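Long-range contacts in C. albicans actin interacting protein Aip5 (Candida albicans SC5314, PDB 6M4C), which interacts with actin and probably promotes actin filament nucleation together with the polarisome complex during filamentous growth: residues T16-G21 and Y44-T49; V12-S17 and N30-L35. One frame throughout, in Å; residues are numbered along the deposited sequence.

Contact 1: residues T16-G21 and Y44-T49; sequences TSLAGG and YRDLGT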
ATOM      1  N   THR A  16      -5.818  -5.905   1.010  1.00 75.12           N
ATOM      2  CA  THR A  16      -5.483  -6.902   0.004  1.00 80.83           C
ATOM      3  C   THR A  16      -4.317  -7.777   0.471  1.00 88.08           C
ATOM      4  O   THR A  16      -3.795  -7.604   1.581  1.00 85.66           O
ATOM      5  CB  THR A  16      -5.186  -6.258  -1.354  1.00 78.83           C
ATOM      6  OG1 THR A  16      -5.162  -7.341  -2.281  1.00 92.16           O
ATOM      7  CG2 THR A  16      -3.862  -5.525  -1.397  1.00 73.31           C
ATOM      8  N   SER A  17      -3.930  -8.724  -0.397  1.00 80.82           N
ATOM      9  CA  SER A  17      -2.756  -9.544  -0.144  1.00 96.94           C
ATOM     10  C   SER A  17      -1.948  -9.748  -1.422  1.00 96.55           C
ATOM     11  O   SER A  17      -2.430 -10.362  -2.364  1.00 92.19           O
ATOM     12  CB  SER A  17      -3.136 -10.859   0.478  1.00104.94           C
ATOM     13  OG  SER A  17      -1.986 -11.639   0.767  1.00115.26           O
ATOM     14  N   LEU A  18      -0.702  -9.263  -1.414  1.00105.96           N
ATOM     15  CA  LEU A  18       0.202  -9.422  -2.540  1.00104.01           C
ATOM     16  C   LEU A  18       0.668 -10.870  -2.623  1.00101.51           C
ATOM     17  O   LEU A  18       1.332 -11.254  -3.578  1.00103.97           O
ATOM     18  CB  LEU A  18       1.401  -8.494  -2.350  1.00104.33           C
ATOM     19  CG  LEU A  18       1.222  -7.095  -2.918  1.00103.05           C
ATOM     20  CD1 LEU A  18       0.326  -6.273  -2.015  1.00107.25           C
ATOM     21  CD2 LEU A  18       2.570  -6.423  -3.079  1.00105.97           C
ATOM     22  N   ALA A  19       0.308 -11.670  -1.623  1.00106.05           N
ATOM     23  CA  ALA A  19       0.636 -13.081  -1.657  1.00108.89           C
ATOM     24  C   ALA A  19      -0.626 -13.899  -1.937  1.00119.20           C
ATOM     25  O   ALA A  19      -0.648 -15.113  -1.747  1.00126.47           O
ATOM     26  CB  ALA A  19       1.283 -13.444  -0.351  1.00111.88           C
ATOM     27  N   GLY A  20      -1.674 -13.227  -2.426  1.00115.92           N
ATOM     28  CA  GLY A  20      -3.003 -13.813  -2.486  1.00121.36           C
ATOM     29  C   GLY A  20      -3.330 -14.477  -3.820  1.00123.34           C
ATOM     30  O   GLY A  20      -4.431 -15.013  -3.983  1.00122.18           O
ATOM     31  N   GLY A  21      -2.371 -14.451  -4.756  1.00 96.84           N
ATOM     32  CA  GLY A  21      -2.589 -15.028  -6.071  1.00 94.42           C
ATOM     33  C   GLY A  21      -2.985 -13.942  -7.060  1.00104.50           C
ATOM     34  O   GLY A  21      -3.334 -12.847  -6.631  1.00118.07           O
ATOM     35  N   TYR A  44      -3.029   1.230  -0.145  1.00 84.03           N
ATOM     36  CA  TYR A  44      -3.112  -0.213   0.037  1.00 82.73           C
ATOM     37  C   TYR A  44      -2.620  -0.620   1.431  1.00 89.86           C
ATOM     38  O   TYR A  44      -1.801   0.068   2.045  1.00 85.88           O
ATOM     39  CB  TYR A  44      -2.251  -0.925  -0.997  1.00 74.07           C
ATOM     40  CG  TYR A  44      -2.870  -1.094  -2.356  1.00 78.25           C
ATOM     41  CD1 TYR A  44      -3.793  -2.095  -2.591  1.00 83.38           C
ATOM     42  CD2 TYR A  44      -2.492  -0.302  -3.427  1.00 81.60           C
ATOM     43  CE1 TYR A  44      -4.343  -2.296  -3.847  1.00 91.61           C
ATOM     44  CE2 TYR A  44      -3.052  -0.465  -4.686  1.00 71.94           C
ATOM     45  CZ  TYR A  44      -3.971  -1.480  -4.901  1.00 93.89           C
ATOM     46  OH  TYR A  44      -4.521  -1.706  -6.134  1.00 93.87           O
ATOM     47  N   ARG A  45      -3.182  -1.722   1.952  1.00 97.86           N
ATOM     48  CA  ARG A  45      -2.737  -2.361   3.189  1.00 81.43           C
ATOM     49  C   ARG A  45      -2.585  -3.844   2.880  1.00 84.94           C
ATOM     50  O   ARG A  45      -3.488  -4.422   2.265  1.00 80.34           O
ATOM     51  CB  ARG A  45      -3.744  -2.171   4.330  1.00 71.07           C
ATOM     52  CG  ARG A  45      -3.876  -0.741   4.824  1.00 66.54           C
ATOM     53  CD  ARG A  45      -2.868  -0.455   5.905  1.00 91.18           C
ATOM     54  NE  ARG A  45      -3.430   0.590   6.738  1.00122.88           N
ATOM     55  CZ  ARG A  45      -4.332   0.379   7.692  1.00137.96           C
ATOM     56  NH1 ARG A  45      -4.729  -0.852   7.958  1.00127.16           N
ATOM     57  NH2 ARG A  45      -4.809   1.392   8.397  1.00158.00           N
ATOM     58  N   ASP A  46      -1.419  -4.412   3.239  1.00 79.52           N
ATOM     59  CA  ASP A  46      -1.115  -5.816   3.010  1.00 92.82           C
ATOM     60  C   ASP A  46      -1.428  -6.599   4.282  1.00106.96           C
ATOM     61  O   ASP A  46      -1.074  -6.184   5.381  1.00 94.72           O
ATOM     62  CB  ASP A  46       0.342  -5.997   2.595  1.00 98.42           C
ATOM     63  CG  ASP A  46       0.688  -7.310   1.906  1.00111.86           C
ATOM     64  OD1 ASP A  46      -0.086  -7.747   1.017  1.00 91.08           O
ATOM     65  OD2 ASP A  46       1.774  -7.861   2.223  1.00125.14           O
ATOM     66  N   LEU A  47      -2.100  -7.742   4.126  1.00113.16           N
ATOM     67  CA  LEU A  47      -2.501  -8.535   5.277  1.00122.47           C
ATOM     68  C   LEU A  47      -1.427  -9.579   5.578  1.00118.79           C
ATOM     69  O   LEU A  47      -1.633 -10.475   6.392  1.00158.11           O
ATOM     70  CB  LEU A  47      -3.856  -9.186   4.973  1.00112.68           C
ATOM     71  CG  LEU A  47      -5.068  -8.496   5.588  1.00107.62           C
ATOM     72  CD1 LEU A  47      -5.119  -7.031   5.176  1.00110.48           C
ATOM     73  CD2 LEU A  47      -6.345  -9.217   5.207  1.00 82.31           C
ATOM     74  N   GLY A  48      -0.306  -9.462   4.863  1.00 99.78           N
ATOM     75  CA  GLY A  48       0.854 -10.314   5.025  1.00103.44           C
ATOM     76  C   GLY A  48       1.847  -9.709   6.015  1.00109.36           C
ATOM     77  O   GLY A  48       2.692 -10.423   6.545  1.00130.52           O
ATOM     78  N   THR A  49       1.691  -8.407   6.295  1.00 99.94           N
ATOM     79  CA  THR A  49       2.718  -7.603   6.932  1.00102.69           C
ATOM     80  C   THR A  49       2.062  -6.535   7.804  1.00101.96           C
ATOM     81  O   THR A  49       2.756  -5.755   8.454  1.00103.32           O
ATOM     82  CB  THR A  49       3.696  -7.009   5.901  1.00124.48           C
ATOM     83  OG1 THR A  49       3.006  -6.210   4.939  1.00125.74           O
ATOM     84  CG2 THR A  49       4.538  -8.040   5.178  1.00114.57           C
TER

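Contact 2: residues V12-S17 and N30-L35; sequences VYIFTS and NLAAIL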
ATOM      1  N   VAL A  12      -8.950   6.219   3.238  1.00 77.31           N
ATOM      2  CA  VAL A  12      -9.565   5.100   2.540  1.00 77.23           C
ATOM      3  C   VAL A  12      -8.496   4.074   2.161  1.00 81.51           C
ATOM      4  O   VAL A  12      -7.446   4.425   1.650  1.00 91.78           O
ATOM      5  CB  VAL A  12     -10.389   5.561   1.328  1.00 69.19           C
ATOM      6  CG1 VAL A  12     -10.874   4.365   0.522  1.00 70.15           C
ATOM      7  CG2 VAL A  12     -11.542   6.488   1.724  1.00 65.66           C
ATOM      8  N   TYR A  13      -8.750   2.798   2.446  1.00 82.17           N
ATOM      9  CA  TYR A  13      -7.753   1.783   2.172  1.00 76.14           C
ATOM     10  C   TYR A  13      -8.394   0.714   1.320  1.00 81.82           C
ATOM     11  O   TYR A  13      -9.582   0.434   1.483  1.00 90.84           O
ATOM     12  CB  TYR A  13      -7.277   1.069   3.437  1.00 75.95           C
ATOM     13  CG  TYR A  13      -6.710   1.976   4.497  1.00 78.25           C
ATOM     14  CD1 TYR A  13      -5.476   2.575   4.346  1.00 72.94           C
ATOM     15  CD2 TYR A  13      -7.421   2.251   5.649  1.00 76.63           C
ATOM     16  CE1 TYR A  13      -4.958   3.418   5.314  1.00 73.18           C
ATOM     17  CE2 TYR A  13      -6.925   3.106   6.619  1.00 76.62           C
ATOM     18  CZ  TYR A  13      -5.687   3.691   6.455  1.00 76.46           C
ATOM     19  OH  TYR A  13      -5.208   4.544   7.408  1.00 84.61           O
ATOM     20  N   ILE A  14      -7.585   0.171   0.407  1.00 76.98           N
ATOM     21  CA  ILE A  14      -7.822  -1.139  -0.158  1.00 76.37           C
ATOM     22  C   ILE A  14      -7.044  -2.171   0.655  1.00 92.53           C
ATOM     23  O   ILE A  14      -5.811  -2.156   0.682  1.00 91.35           O
ATOM     24  CB  ILE A  14      -7.439  -1.181  -1.636  1.00 74.04           C
ATOM     25  CG1 ILE A  14      -8.327  -0.231  -2.436  1.00 84.27           C
ATOM     26  CG2 ILE A  14      -7.556  -2.598  -2.144  1.00 67.50           C
ATOM     27  CD1 ILE A  14      -8.276  -0.441  -3.921  1.00 80.66           C
ATOM     28  N   PHE A  15      -7.795  -3.056   1.329  1.00 92.77           N
ATOM     29  CA  PHE A  15      -7.216  -4.191   2.020  1.00 74.15           C
ATOM     30  C   PHE A  15      -6.994  -5.269   0.970  1.00 76.94           C
ATOM     31  O   PHE A  15      -7.851  -5.463   0.107  1.00 82.94           O
ATOM     32  CB  PHE A  15      -8.114  -4.625   3.179  1.00 74.82           C
ATOM     33  CG  PHE A  15      -7.934  -3.853   4.466  1.00 73.77           C
ATOM     34  CD1 PHE A  15      -7.571  -2.512   4.466  1.00 73.27           C
ATOM     35  CD2 PHE A  15      -8.104  -4.477   5.688  1.00 67.48           C
ATOM     36  CE1 PHE A  15      -7.428  -1.804   5.655  1.00 83.26           C
ATOM     37  CE2 PHE A  15      -7.950  -3.770   6.877  1.00 75.73           C
ATOM     38  CZ  PHE A  15      -7.620  -2.435   6.866  1.00 80.89           C
ATOM     39  N   THR A  16      -5.818  -5.905   1.010  1.00 75.12           N
ATOM     40  CA  THR A  16      -5.483  -6.902   0.004  1.00 80.83           C
ATOM     41  C   THR A  16      -4.317  -7.777   0.471  1.00 88.08           C
ATOM     42  O   THR A  16      -3.795  -7.604   1.581  1.00 85.66           O
ATOM     43  CB  THR A  16      -5.186  -6.258  -1.354  1.00 78.83           C
ATOM     44  OG1 THR A  16      -5.162  -7.341  -2.281  1.00 92.16           O
ATOM     45  CG2 THR A  16      -3.862  -5.525  -1.397  1.00 73.31           C
ATOM     46  N   SER A  17      -3.930  -8.724  -0.397  1.00 80.82           N
ATOM     47  CA  SER A  17      -2.756  -9.544  -0.144  1.00 96.94           C
ATOM     48  C   SER A  17      -1.948  -9.748  -1.422  1.00 96.55           C
ATOM     49  O   SER A  17      -2.430 -10.362  -2.364  1.00 92.19           O
ATOM     50  CB  SER A  17      -3.136 -10.859   0.478  1.00104.94           C
ATOM     51  OG  SER A  17      -1.986 -11.639   0.767  1.00115.26           O
ATOM     52  N   ASN A  30      -8.829  -3.661 -10.478  1.00 99.04           N
ATOM     53  CA  ASN A  30     -10.212  -3.349 -10.793  1.00 87.57           C
ATOM     54  C   ASN A  30     -10.823  -2.464  -9.720  1.00 89.11           C
ATOM     55  O   ASN A  30     -11.512  -1.489 -10.020  1.00105.97           O
ATOM     56  CB  ASN A  30     -11.033  -4.626 -10.895  1.00 91.50           C
ATOM     57  CG  ASN A  30     -10.638  -5.454 -12.095  1.00110.01           C
ATOM     58  OD1 ASN A  30      -9.975  -4.958 -13.006  1.00121.33           O
ATOM     59  ND2 ASN A  30     -11.040  -6.714 -12.106  1.00118.64           N
ATOM     60  N   LEU A  31     -10.556  -2.816  -8.464  1.00 79.21           N
ATOM     61  CA  LEU A  31     -11.057  -2.027  -7.348  1.00 89.73           C
ATOM     62  C   LEU A  31     -10.419  -0.631  -7.315  1.00 93.75           C
ATOM     63  O   LEU A  31     -11.086   0.350  -6.974  1.00 89.99           O
ATOM     64  CB  LEU A  31     -10.827  -2.820  -6.055  1.00 77.50           C
ATOM     65  CG  LEU A  31     -11.581  -2.339  -4.821  1.00 82.07           C
ATOM     66  CD1 LEU A  31     -13.088  -2.436  -5.013  1.00 79.42           C
ATOM     67  CD2 LEU A  31     -11.165  -3.171  -3.622  1.00 98.97           C
ATOM     68  N   ALA A  32      -9.125  -0.537  -7.663  1.00 89.05           N
ATOM     69  CA  ALA A  32      -8.439   0.744  -7.643  1.00 76.67           C
ATOM     70  C   ALA A  32      -8.986   1.623  -8.763  1.00 81.20           C
ATOM     71  O   ALA A  32      -9.145   2.831  -8.589  1.00 82.06           O
ATOM     72  CB  ALA A  32      -6.957   0.548  -7.773  1.00 64.73           C
ATOM     73  N   ALA A  33      -9.275   0.994  -9.909  1.00 80.07           N
ATOM     74  CA  ALA A  33      -9.788   1.700 -11.075  1.00 79.48           C
ATOM     75  C   ALA A  33     -11.112   2.376 -10.719  1.00 85.28           C
ATOM     76  O   ALA A  33     -11.330   3.548 -11.023  1.00 84.60           O
ATOM     77  CB  ALA A  33      -9.942   0.722 -12.207  1.00 62.68           C
ATOM     78  N   ILE A  34     -11.991   1.635 -10.034  1.00 86.07           N
ATOM     79  CA  ILE A  34     -13.240   2.220  -9.591  1.00 77.19           C
ATOM     80  C   ILE A  34     -12.958   3.384  -8.647  1.00 77.32           C
ATOM     81  O   ILE A  34     -13.668   4.383  -8.677  1.00 78.14           O
ATOM     82  CB  ILE A  34     -14.110   1.180  -8.873  1.00 83.19           C
ATOM     83  CG1 ILE A  34     -14.601   0.073  -9.805  1.00 77.53           C
ATOM     84  CG2 ILE A  34     -15.253   1.896  -8.165  1.00 82.37           C
ATOM     85  CD1 ILE A  34     -15.547  -0.901  -9.144  1.00 81.21           C
ATOM     86  N   LEU A  35     -11.991   3.216  -7.738  1.00 75.19           N
ATOM     87  CA  LEU A  35     -11.824   4.232  -6.715  1.00 77.58           C
ATOM     88  C   LEU A  35     -11.308   5.504  -7.372  1.00 86.28           C
ATOM     89  O   LEU A  35     -11.740   6.612  -7.027  1.00 79.89           O
ATOM     90  CB  LEU A  35     -10.918   3.737  -5.581  1.00 72.50           C
ATOM     91  CG  LEU A  35     -11.564   2.782  -4.565  1.00 83.38           C
ATOM     92  CD1 LEU A  35     -10.719   2.676  -3.309  1.00 75.36           C
ATOM     93  CD2 LEU A  35     -12.978   3.212  -4.175  1.00 77.52           C
TER

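Contact 1: residues T16-G21 and Y44-T49
Thr16 and Asp46 form a parallel beta bridge where strands 12-16 and 43-46, two neighbouring, parallel strands of a thioredoxin-like fold, run out into their loops. Both backbone groups of Thr16 are used. Its N donates to Arg45 O at 3.0 Å, and its carbonyl O accepts from Leu47 N at 3.1 Å, so the residue is gripped on both sides of Asp46, as expected of a parallel bridge. Between Asp46 CA and Thr16 O there is also a CA-H...O contact of 3.5 Å that accompanies the hydrogen bond from Leu47 N.

Past the bridge, the carboxylate of Asp46 takes over from the backbone. With CG anti to the backbone N (chi1 -161°), the group reaches across to the turn after strand 12-16, where OD1 meets the amide of Leu18, while OD2 has a weak bond from Thr49 OG1, so each oxygen of the carboxylate has a partner. Residues 17-20 make a type I turn closed by Gly20 N bonding to Ser17 O, and Ala19 N is weakly bound to Ser17 OG.

Thr16 OG1 turns from strand 43-46 to a hydrogen bond with Ser28 OG of helix 22-36, while its methyl CG2 comes obliquely to the Tyr44 ring, 3.6 Å from CD1. Leu18 packs on Tyr44 of the second subunit, and its carbonyl O accepts a hydrogen bond from Asn29 ND2 of that subunit, which places this turn at the dimer interface.

The nearly straight bond from Leu18 N to Asp46 OD1, 2.9 Å long with 170° at the hydrogen, ties turn to strand end, and methyl CD1 of Leu18 lies beside the same oxygen.

Contact 2: residues V12-S17 and N30-L35
Ile14 is the knob of this contact: its side chain projects from strand 12-16 into a hollow on helix 22-36 bordered by Leu31, Ala32 and Leu35. The tip, CD1, lies 3.8 Å from Ala32 N, against the helix backbone itself, with the methyl of Ala32 beside it. An extended side chain (chi2 -165°) carries CD1 that deep. Leu31 and Leu35, one helical turn apart, form the walls, and each runs past Ile14 in the opposite direction. On the Leu31 wall, CD2 meets the branch methyl Ile14 CG2 at 3.9 Å, while CG touches the tip. On the other, Leu35 CD1 rests against Ile14 CG1, also at 3.9 Å. The same methyl extends the apolar patch to Val12, whose CG1 is 4.2 Å from Leu35 CD1.

The strand and helix segments run almost antiparallel, at 169°, with their axes 10.2 Å apart, the first half of the beta-alpha-beta unit that ends in strand 43-46. Phe42, just before that strand, touches Ile14, Ala32 and Leu35, and Tyr44 within it touches Ile14 and Ala32; Val69 of strand 68-71 touches Val12, Leu31 and Leu35, and Phe15 points away from helix 22-36 to pack on helix 51-60.

In the fold
Both contacts draw on strand 12-16, contact 2 on its body and contact 1 on its last residue and the loop beyond; the segments overlap at Thr16 and Ser17, which meet the partner segment in contact 1 alone. Contact 2 is wholly buried near the centre of the chain and joins sheet to helix through apolar side chains. Contact 1, its centre about 12 Å from that of contact 2, is only partly buried; it joins neighbouring strands edge to edge, chiefly by polar bonds, and also reaches the second subunit. Arg45 N probably bonds to Ile14 O, continuing the strand pairing, and Tyr44 CE1 against Ile14 CG2 joins the two sets of side chains.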